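Local coordinates for protein putative transcriptional regulator (Salmonella typhimurium, PDB 1YYV) that is of unknown function but, as a member of the HxlR-like helix-turn-helix family, probably binds DNA and regulates transcription, at residues 110-113 and 114-118. Sequence-based numbering, arbitrary orientation.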
loop_
_atom_site.group_PDB
_atom_site.type_symbol
_atom_site.label_atom_id
_atom_site.label_comp_id
_atom_site.label_asym_id
_atom_site.label_seq_id
_atom_site.Cartn_x
_atom_site.Cartn_y
_atom_site.Cartn_z
ATOM N N ALA A 110 2.869 2.024 7.713
ATOM C CA ALA A 110 4.320 1.823 7.789
ATOM C C ALA A 110 4.821 1.729 9.253
ATOM O O ALA A 110 5.573 0.808 9.608
ATOM C CB ALA A 110 5.033 2.953 7.073
ATOM N N ASP A 111 4.411 2.697 10.078
ATOM C CA ASP A 111 4.659 2.631 11.508
ATOM C C ASP A 111 4.151 1.374 12.176
ATOM O O ASP A 111 4.851 0.803 13.000
ATOM C CB ASP A 111 4.108 3.864 12.233
ATOM C CG ASP A 111 4.933 5.103 11.957
ATOM O OD1 ASP A 111 5.882 5.013 11.116
ATOM O OD2 ASP A 111 4.634 6.171 12.574
ATOM N N TRP A 112 2.937 0.950 11.855
ATOM C CA TRP A 112 2.386 -0.257 12.492
ATOM C C TRP A 112 3.266 -1.458 12.184
ATOM O O TRP A 112 3.483 -2.343 13.032
ATOM C CB TRP A 112 0.948 -0.544 12.026
ATOM C CG TRP A 112 0.322 -1.713 12.751
ATOM C CD1 TRP A 112 -0.489 -1.657 13.848
ATOM C CD2 TRP A 112 0.483 -3.113 12.449
ATOM N NE1 TRP A 112 -0.861 -2.927 14.224
ATOM C CE2 TRP A 112 -0.275 -3.833 13.388
ATOM C CE3 TRP A 112 1.198 -3.826 11.472
ATOM C CZ2 TRP A 112 -0.340 -5.227 13.386
ATOM C CZ3 TRP A 112 1.144 -5.208 11.490
ATOM C CH2 TRP A 112 0.358 -5.890 12.411
ATOM N N ILE A 113 3.743 -1.486 10.950
ATOM C CA ILE A 113 4.542 -2.601 10.468
ATOM C C ILE A 113 5.932 -2.588 11.122
ATOM O O ILE A 113 6.366 -3.608 11.623
ATOM C CB ILE A 113 4.619 -2.633 8.936
ATOM C CG1 ILE A 113 3.243 -2.929 8.350
ATOM C CG2 ILE A 113 5.604 -3.678 8.472
ATOM C CD1 ILE A 113 3.208 -2.980 6.845
ATOM N N GLU A 114 6.596 -1.432 11.157
ATOM C CA GLU A 114 7.903 -1.308 11.802
ATOM C C GLU A 114 7.828 -1.732 13.289
ATOM O O GLU A 114 8.678 -2.441 13.792
ATOM C CB GLU A 114 8.430 0.116 11.633
ATOM C CG GLU A 114 8.600 0.565 10.162
ATOM C CD GLU A 114 8.943 2.068 10.021
ATOM O OE1 GLU A 114 8.313 2.910 10.728
ATOM O OE2 GLU A 114 9.826 2.419 9.188
ATOM N N LEU A 115 6.746 -1.348 13.950
ATOM C CA LEU A 115 6.476 -1.648 15.352
ATOM C C LEU A 115 6.097 -3.106 15.654
ATOM O O LEU A 115 6.437 -3.620 16.718
ATOM C CB LEU A 115 5.349 -0.706 15.783
ATOM C CG LEU A 115 4.679 -0.466 17.140
ATOM C CD1 LEU A 115 5.362 -1.094 18.366
ATOM C CD2 LEU A 115 4.620 1.057 17.278
ATOM N N ASN A 116 5.375 -3.774 14.747
ATOM C CA ASN A 116 4.906 -5.143 15.014
ATOM C C ASN A 116 5.686 -6.207 14.255
ATOM O O ASN A 116 5.297 -7.384 14.223
ATOM C CB ASN A 116 3.394 -5.290 14.761
ATOM C CG ASN A 116 2.550 -4.565 15.803
ATOM O OD1 ASN A 116 2.028 -5.176 16.735
ATOM N ND2 ASN A 116 2.420 -3.263 15.649
ATOM N N LEU A 117 6.778 -5.776 13.640
ATOM C CA LEU A 117 7.661 -6.660 12.883
ATOM C C LEU A 117 8.138 -7.903 13.670
ATOM O O LEU A 117 8.027 -9.023 13.166
ATOM C CB LEU A 117 8.830 -5.860 12.286
ATOM C CG LEU A 117 9.828 -6.599 11.388
ATOM C CD1 LEU A 117 9.135 -7.055 10.097
ATOM C CD2 LEU A 117 11.066 -5.734 11.085
ATOM N N PRO A 118 8.668 -7.718 14.902
ATOM C CA PRO A 118 9.144 -8.899 15.644
ATOM C C PRO A 118 8.115 -10.029 15.832
ATOM O O PRO A 118 8.486 -11.196 15.750
ATOM C CB PRO A 118 9.596 -8.315 16.990
ATOM C CG PRO A 118 10.021 -6.914 16.631
ATOM C CD PRO A 118 8.943 -6.479 15.648
#
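N116 lays its side-chain amide over one face of the W112 indole. The two planes are stacked 11° apart, with N116 ND2 3.6 Å from W112 CE2, while N116 CB makes a CH-pi contact with the six-membered ring. A flat amide suits this place because it can cover a ring and still offer an N-H. With W112 CG anti to its own backbone N (chi1 -175°), the indole swings toward the C-terminal end.

Hydrogen bonding fixes the amide. N116 ND2 donates to W112 O at 3.0 Å, nearly straight and on a lone pair, and the backbone N of N116 reaches the same oxygen at 2.9 Å. This double grip comes just before P118, whose nitrogen has no hydrogen to donate and where the helix kinks. Upstream, E114 N bonds A110 O and L115 N bonds D111 O.

D111 OD1 and E114 OE1 lie 3.2 Å apart, probably raising a carboxylate pKa, though exposed D111 can meet solvent. E114 OE2 is held by L18 N of the second subunit.

At the dimer interface, small A110 and branched, apolar I113 of helix 107-121 are buried against L18 and V28 (helix 25-33) of that subunit, and W112 packs on Q101 of its helix 97-103.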